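Local coordinates for protein ATP:cob(I)alamin adenosyltransferase (Salmonella enterica subsp. enterica serovar Livingstone, PDB 5CX7) that probably converts cob(I)alamin to adenosylcobalamin, the cofactor of propanediol dehydratase, and binds heme through its C-terminal domain, whose own role is unknown, at residues V84-A88 / A89-L93; L110-G114 / I115-G119; G125-E128 / Q129-I133. All coordinates share one frame; numbering follows the deposited sequence.

Interaction 1: V84-A88 / A89-L93; sequences VQPGA and ALYGL
Tyr91 carries the aromatic ring of this loop, and Pro86 comes at it on a slant along the CD1-CE1 side: Pro86 CA lies 3.6 Å from Tyr91 CD1, and Pro86 CG lies 4.0 Å from Tyr91 CE1. The carbonyl oxygens of Val84 and Gln85 approach the same ring, also obliquely. With CG anti to the backbone N (chi1 176°), the ring is carried back against the Gln85-Ala88 type II turn. A type I turn follows directly, and the bond that closes it, Tyr91 N to Ala88 O at 3.3 Å, is weak. Val84 CG1 meets Leu93 CB at 4.0 Å, the two side chains crossing at about a right angle. A water ties the ends of the loop together, 2.7 Å from Val84 O and 2.9 Å from Gly92 N, the N-cap of helix 93-96. The loop also sits at a subunit interface: Pro86 and Tyr91 pack on their counterparts in two neighbouring subunits, and Gln85 OE1 accepts from Gly87 N of one of them, while Gln85 NE2 bonds to Ser81 O of the same chain. The loop's shape thus rests on successive turns, one bridging water and apolar contacts, with direct polar bonding between the two halves slight.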
loop_
_atom_site.group_PDB
_atom_site.type_symbol
_atom_site.label_atom_id
_atom_site.label_comp_id
_atom_site.label_asym_id
_atom_site.label_seq_id
_atom_site.Cartn_x
_atom_site.Cartn_y
_atom_site.Cartn_z
ATOM N N VAL E 84 8.343 -19.820 12.711
ATOM C CA VAL E 84 7.406 -18.648 12.816
ATOM C C VAL E 84 6.225 -18.872 13.757
ATOM O O VAL E 84 5.351 -17.996 13.918
ATOM C CB VAL E 84 6.899 -18.205 11.434
ATOM C CG1 VAL E 84 8.061 -17.846 10.546
ATOM C CG2 VAL E 84 5.970 -19.245 10.786
ATOM N N GLN E 85 6.149 -20.033 14.411
ATOM C CA GLN E 85 5.063 -20.308 15.318
ATOM C C GLN E 85 5.142 -19.387 16.567
ATOM O O GLN E 85 6.231 -18.908 16.896
ATOM C CB GLN E 85 5.093 -21.779 15.810
ATOM C CG GLN E 85 4.907 -22.790 14.669
ATOM C CD GLN E 85 3.603 -22.606 13.952
ATOM O OE1 GLN E 85 2.545 -22.624 14.579
ATOM N NE2 GLN E 85 3.658 -22.482 12.657
ATOM N N PRO E 86 4.024 -19.229 17.294
ATOM C CA PRO E 86 4.035 -18.596 18.655
ATOM C C PRO E 86 5.060 -19.292 19.508
ATOM O O PRO E 86 5.207 -20.526 19.412
ATOM C CB PRO E 86 2.606 -18.842 19.158
ATOM C CG PRO E 86 1.779 -18.822 17.912
ATOM C CD PRO E 86 2.653 -19.468 16.832
ATOM N N GLY E 87 5.938 -18.534 20.170
ATOM C CA GLY E 87 6.982 -19.080 20.958
ATOM C C GLY E 87 8.310 -19.382 20.232
ATOM O O GLY E 87 9.299 -19.652 20.879
ATOM N N ALA E 88 8.345 -19.319 18.919
ATOM C CA ALA E 88 9.525 -19.627 18.151
ATOM C C ALA E 88 10.249 -18.379 17.688
ATOM O O ALA E 88 9.794 -17.247 17.887
ATOM C CB ALA E 88 9.156 -20.502 16.933
ATOM N N ALA E 89 11.442 -18.576 17.165
ATOM C CA ALA E 89 12.440 -17.490 17.066
ATOM C C ALA E 89 12.019 -16.309 16.141
ATOM O O ALA E 89 12.345 -15.148 16.431
ATOM C CB ALA E 89 13.802 -18.025 16.655
ATOM N N LEU E 90 11.294 -16.626 15.051
ATOM C CA LEU E 90 10.846 -15.693 14.091
ATOM C C LEU E 90 9.326 -15.536 14.043
ATOM O O LEU E 90 8.760 -15.134 13.010
ATOM C CB LEU E 90 11.394 -16.047 12.685
ATOM C CG LEU E 90 12.905 -16.174 12.580
ATOM C CD1 LEU E 90 13.271 -16.573 11.147
ATOM C CD2 LEU E 90 13.644 -14.895 12.986
ATOM N N TYR E 91 8.679 -15.727 15.177
ATOM C CA TYR E 91 7.268 -15.339 15.297
ATOM C C TYR E 91 7.028 -13.899 14.745
ATOM O O TYR E 91 7.758 -12.959 15.055
ATOM C CB TYR E 91 6.802 -15.433 16.760
ATOM C CG TYR E 91 5.398 -14.945 16.922
ATOM C CD1 TYR E 91 4.334 -15.688 16.496
ATOM C CD2 TYR E 91 5.149 -13.678 17.490
ATOM C CE1 TYR E 91 3.035 -15.235 16.582
ATOM C CE2 TYR E 91 3.847 -13.178 17.546
ATOM C CZ TYR E 91 2.799 -13.961 17.132
ATOM O OH TYR E 91 1.532 -13.465 17.193
ATOM N N GLY E 92 5.946 -13.755 13.968
ATOM C CA GLY E 92 5.574 -12.500 13.359
ATOM C C GLY E 92 6.154 -12.205 12.011
ATOM O O GLY E 92 5.793 -11.205 11.420
ATOM N N LEU E 93 7.057 -13.086 11.498
ATOM C CA LEU E 93 7.835 -12.775 10.305
ATOM C C LEU E 93 6.999 -12.420 9.092
ATOM O O LEU E 93 7.319 -11.459 8.384
ATOM C CB LEU E 93 8.749 -13.962 9.942
ATOM C CG LEU E 93 9.676 -13.752 8.801
ATOM C CD1 LEU E 93 10.815 -12.806 9.186
ATOM C CD2 LEU E 93 10.243 -15.107 8.368
HETATM O O HOH W 1 4.131 -15.783 12.981
#

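Interaction 2: L110-G114 / I115-G119; sequences LWRDG and ILIGG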
loop_
_atom_site.group_PDB
_atom_site.type_symbol
_atom_site.label_atom_id
_atom_site.label_comp_id
_atom_site.label_asym_id
_atom_site.label_seq_id
_atom_site.Cartn_x
_atom_site.Cartn_y
_atom_site.Cartn_z
ATOM N N LEU E 110 16.886 -23.384 -5.177
ATOM C CA LEU E 110 17.557 -24.201 -6.192
ATOM C C LEU E 110 19.055 -23.854 -6.148
ATOM O O LEU E 110 19.429 -22.688 -6.316
ATOM C CB LEU E 110 17.004 -23.928 -7.548
ATOM C CG LEU E 110 15.479 -24.055 -7.674
ATOM C CD1 LEU E 110 15.023 -23.637 -9.049
ATOM C CD2 LEU E 110 14.991 -25.455 -7.371
ATOM N N TRP E 111 19.881 -24.884 -6.020
ATOM C CA TRP E 111 21.339 -24.741 -5.879
ATOM C C TRP E 111 22.113 -25.625 -6.864
ATOM O O TRP E 111 21.652 -26.691 -7.245
ATOM C CB TRP E 111 21.772 -25.183 -4.496
ATOM C CG TRP E 111 21.214 -24.454 -3.365
ATOM C CD1 TRP E 111 20.013 -24.656 -2.796
ATOM C CD2 TRP E 111 21.841 -23.397 -2.625
ATOM N NE1 TRP E 111 19.833 -23.779 -1.756
ATOM C CE2 TRP E 111 20.937 -22.984 -1.644
ATOM C CE3 TRP E 111 23.097 -22.780 -2.696
ATOM C CZ2 TRP E 111 21.248 -21.976 -0.702
ATOM C CZ3 TRP E 111 23.406 -21.766 -1.800
ATOM C CH2 TRP E 111 22.505 -21.370 -0.819
ATOM N N ARG E 112 23.236 -25.104 -7.367
ATOM C CA ARG E 112 24.169 -25.856 -8.257
ATOM C C ARG E 112 25.551 -25.522 -7.795
ATOM O O ARG E 112 25.898 -24.330 -7.814
ATOM C CB ARG E 112 24.077 -25.418 -9.739
ATOM C CG ARG E 112 23.675 -26.497 -10.664
ATOM C CD ARG E 112 23.775 -26.029 -12.137
ATOM N NE ARG E 112 22.644 -26.719 -12.649
ATOM C CZ ARG E 112 21.724 -26.221 -13.458
ATOM N NH1 ARG E 112 21.771 -24.977 -13.927
ATOM N NH2 ARG E 112 20.768 -27.013 -13.821
ATOM N N ASP E 113 26.364 -26.543 -7.525
ATOM C CA ASP E 113 27.783 -26.336 -7.166
ATOM C C ASP E 113 27.972 -25.316 -6.047
ATOM O O ASP E 113 28.822 -24.422 -6.156
ATOM C CB ASP E 113 28.615 -25.895 -8.392
ATOM C CG ASP E 113 28.613 -26.919 -9.545
ATOM O OD1 ASP E 113 28.344 -28.122 -9.313
ATOM O OD2 ASP E 113 28.779 -26.504 -10.735
ATOM N N GLY E 114 27.130 -25.408 -5.020
ATOM C CA GLY E 114 27.165 -24.468 -3.919
ATOM C C GLY E 114 26.636 -23.057 -4.174
ATOM O O GLY E 114 26.737 -22.201 -3.294
ATOM N N ILE E 115 26.062 -22.797 -5.347
ATOM C CA ILE E 115 25.608 -21.474 -5.734
ATOM C C ILE E 115 24.073 -21.507 -5.789
ATOM O O ILE E 115 23.487 -22.368 -6.445
ATOM C CB ILE E 115 26.175 -21.043 -7.106
ATOM C CG1 ILE E 115 27.738 -21.043 -7.108
ATOM C CG2 ILE E 115 25.653 -19.675 -7.529
ATOM C CD1 ILE E 115 28.352 -20.012 -6.195
ATOM N N LEU E 116 23.461 -20.495 -5.193
ATOM C CA LEU E 116 22.019 -20.321 -5.265
ATOM C C LEU E 116 21.667 -19.796 -6.641
ATOM O O LEU E 116 22.132 -18.746 -7.088
ATOM C CB LEU E 116 21.548 -19.316 -4.218
ATOM C CG LEU E 116 20.030 -18.997 -4.226
ATOM C CD1 LEU E 116 19.267 -20.218 -3.788
ATOM C CD2 LEU E 116 19.752 -17.817 -3.308
ATOM N N ILE E 117 20.772 -20.492 -7.345
ATOM C CA ILE E 117 20.428 -20.061 -8.717
ATOM C C ILE E 117 18.966 -19.631 -8.918
ATOM O O ILE E 117 18.626 -19.160 -10.006
ATOM C CB ILE E 117 20.817 -21.146 -9.800
ATOM C CG1 ILE E 117 20.120 -22.498 -9.606
ATOM C CG2 ILE E 117 22.347 -21.382 -9.774
ATOM C CD1 ILE E 117 20.392 -23.505 -10.759
ATOM N N GLY E 118 18.122 -19.916 -7.945
ATOM C CA GLY E 118 16.725 -19.578 -8.097
ATOM C C GLY E 118 15.880 -20.209 -7.037
ATOM O O GLY E 118 16.361 -20.800 -6.091
ATOM N N GLY E 119 14.590 -20.054 -7.268
ATOM C CA GLY E 119 13.543 -20.497 -6.410
ATOM C C GLY E 119 12.362 -20.942 -7.228
ATOM O O GLY E 119 12.038 -20.377 -8.268
#
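Strands 107-112 and 115-123 form a beta hairpin here, closed by a type I' turn from Arg112 to Ile115 and marked by a classic beta bulge where Ile117 and Gly118 both face Leu110. At the turn, Arg112 and Ile115 make a hydrogen-bonded pair, with Arg112 N to Ile115 O and Ile115 N to Arg112 O both 2.9 Å. Asp113 and Gly114, both at positive phi, occupy the corner. At the bulge the main bond is Ile117 N to Leu110 O, 2.8 Å and nearly straight at 175°; Gly118 N makes a weak second bond to the same oxygen, and Leu110 N gives to Gly118 O at 2.8 Å. Trp111 and Leu116 share one face of the hairpin as a non-hydrogen-bonded pair. The indole leans across the neighbouring strand, and Leu116 CB sits over its six-membered ring as a CH-pi contact, 4.0 Å from the centroid, while Leu116 CD1 covers the same ring system farther along, 3.9 Å from Trp111 CE2. Arg112 lies on the other face, where its guanidinium forms a salt bridge through NH1 with Asp16 of helix 14-31, the helix that also carries His18 of the heme pocket, probably an axial ligand of the iron. Ile117 CD1 rests over one side of that flat group, toward its rim, 3.8 Å from Arg112 NH1.

Interaction 3: G125-E128 / Q129-I133; sequences GSVE and QDMDI. With GOL (glycerol), chain B.
Ser126 and Gln129 are brought together by complementary torsions. Ser126 chi1 of 61° sets OG between its own backbone N and carbonyl carbon, turned to the first turn of helix 127-139, where it accepts from Gln129 N at 3.1 Å. In return, Gln129, with CG beside its backbone N (chi1 -71°) and the chain extended beyond, runs back past the serine hydroxyl so that OE1 takes Ser126 N at 3.0 Å; this donor is tilted somewhat from the amide carbonyl plane. Asp130 reaches one residue farther back, its OD1 receiving Gly125 N at 2.8 Å on the syn side of the carboxylate. Two side chains therefore engage consecutive amides ahead of the helix, N-H groups that lie beyond the reach of its regular main-chain bonding. That regular pattern starts with Asp130 N to Ser126 O at 2.9 Å and continues with Met131 N to Val127 O. The side chains of Val127 and Met131 lie side by side, pointing the same way, with Val127 CG1 4.0 Å from Met131 SD.

The second carboxylate oxygen, Asp130 OD2, forms a salt bridge with Lys66 and accepts from glycerol O1 at 2.7 Å. The glycerol, probably from the crystallisation liquor, also bonds to Gly125 O through O2, again 2.7 Å, and through O3. A negative carboxylate at this end would probably suit the helix dipole. Farther along, Asp132 pairs with Arg27 of helix 14-31. The reciprocal Ser126-Gln129 exchange is a capping box, a motif that begins alpha-helices, here the last helix of this GAF-clan domain.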
loop_
_atom_site.group_PDB
_atom_site.type_symbol
_atom_site.label_atom_id
_atom_site.label_comp_id
_atom_site.label_asym_id
_atom_site.label_seq_id
_atom_site.Cartn_x
_atom_site.Cartn_y
_atom_site.Cartn_z
ATOM N N GLY E 125 -2.764 -26.805 -4.668
ATOM C CA GLY E 125 -3.212 -28.007 -3.974
ATOM C C GLY E 125 -3.090 -27.913 -2.477
ATOM O O GLY E 125 -3.117 -26.812 -1.887
ATOM N N SER E 126 -3.123 -29.068 -1.822
ATOM C CA SER E 126 -2.815 -29.124 -0.405
ATOM C C SER E 126 -1.353 -28.742 -0.342
ATOM O O SER E 126 -0.661 -28.872 -1.361
ATOM C CB SER E 126 -3.095 -30.550 0.189
ATOM O OG SER E 126 -2.254 -31.481 -0.490
ATOM N N VAL E 127 -0.852 -28.427 0.840
ATOM C CA VAL E 127 0.526 -28.175 1.044
ATOM C C VAL E 127 1.410 -29.411 0.592
ATOM O O VAL E 127 2.362 -29.268 -0.116
ATOM C CB VAL E 127 0.815 -27.835 2.461
ATOM C CG1 VAL E 127 2.319 -27.758 2.669
ATOM C CG2 VAL E 127 0.151 -26.468 2.814
ATOM N N GLU E 128 0.938 -30.596 0.913
ATOM C CA GLU E 128 1.620 -31.834 0.480
ATOM C C GLU E 128 1.672 -31.951 -1.017
ATOM O O GLU E 128 2.667 -32.398 -1.580
ATOM C CB GLU E 128 0.943 -33.063 1.119
ATOM C CG GLU E 128 1.080 -33.149 2.637
ATOM C CD GLU E 128 0.083 -32.287 3.440
ATOM O OE1 GLU E 128 -0.855 -31.641 2.881
ATOM O OE2 GLU E 128 0.329 -32.246 4.658
ATOM N N GLN E 129 0.574 -31.685 -1.684
ATOM C CA GLN E 129 0.540 -31.772 -3.143
ATOM C C GLN E 129 1.474 -30.769 -3.784
ATOM O O GLN E 129 2.171 -31.076 -4.737
ATOM C CB GLN E 129 -0.861 -31.607 -3.711
ATOM C CG GLN E 129 -1.765 -32.766 -3.449
ATOM C CD GLN E 129 -3.206 -32.462 -3.809
ATOM O OE1 GLN E 129 -3.710 -31.323 -3.672
ATOM N NE2 GLN E 129 -3.893 -33.468 -4.294
ATOM N N ASP E 130 1.514 -29.559 -3.221
ATOM C CA ASP E 130 2.356 -28.523 -3.735
ATOM C C ASP E 130 3.834 -28.884 -3.597
ATOM O O ASP E 130 4.592 -28.707 -4.544
ATOM C CB ASP E 130 2.124 -27.182 -2.976
ATOM C CG ASP E 130 0.798 -26.553 -3.205
ATOM O OD1 ASP E 130 0.042 -26.791 -4.186
ATOM O OD2 ASP E 130 0.453 -25.604 -2.373
ATOM N N MET E 131 4.199 -29.490 -2.475
ATOM C CA MET E 131 5.528 -29.971 -2.270
ATOM C C MET E 131 5.864 -31.104 -3.266
ATOM O O MET E 131 6.989 -31.197 -3.740
ATOM C CB MET E 131 5.737 -30.409 -0.835
ATOM C CG MET E 131 5.736 -29.195 0.170
ATOM S SD MET E 131 5.692 -29.662 1.864
ATOM C CE MET E 131 7.356 -30.291 2.006
ATOM N N ASP E 132 4.975 -32.040 -3.418
ATOM C CA ASP E 132 5.159 -33.163 -4.369
ATOM C C ASP E 132 5.419 -32.662 -5.746
ATOM O O ASP E 132 6.392 -33.080 -6.419
ATOM C CB ASP E 132 3.902 -34.026 -4.312
ATOM C CG ASP E 132 3.936 -35.270 -5.281
ATOM O OD1 ASP E 132 4.604 -35.223 -6.304
ATOM O OD2 ASP E 132 3.108 -36.151 -5.074
ATOM N N ILE E 133 4.574 -31.761 -6.214
ATOM C CA ILE E 133 4.771 -31.134 -7.525
ATOM C C ILE E 133 6.118 -30.420 -7.677
ATOM O O ILE E 133 6.802 -30.661 -8.649
ATOM C CB ILE E 133 3.621 -30.189 -7.858
ATOM C CG1 ILE E 133 2.284 -30.989 -7.997
ATOM C CG2 ILE E 133 3.868 -29.391 -9.113
ATOM C CD1 ILE E 133 1.035 -30.158 -7.791
HETATM C C1 GOL B . -1.299 -23.417 -0.790
HETATM O O1 GOL B . -0.398 -23.119 -1.801
HETATM C C2 GOL B . -2.756 -23.436 -1.258
HETATM O O2 GOL B . -3.016 -24.179 -2.449
HETATM C C3 GOL B . -3.362 -24.104 -0.033
HETATM O O3 GOL B . -4.620 -24.534 -0.324
#

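All three are local contacts within continuous stretches, each shaping a different piece of the fold. Interactions 1 and 2 are both partly buried; only interaction 3 is a surface contact. Interaction 1, a loop with its centre about 21 Å from that of the chain, is covered partly by neighbouring subunits and relies on turns, water and apolar contact. Interaction 2 closes the hairpin at one margin of the sheet through cross-strand backbone bonds, with an indole laid across a leucine on one face of the hairpin. In interaction 3 polar side chains start the last helix. Strand 115-123 leads on to helix 127-139, yet interactions 2 and 3 lie on opposite sides of the chain's centre, centres about 22 Å apart.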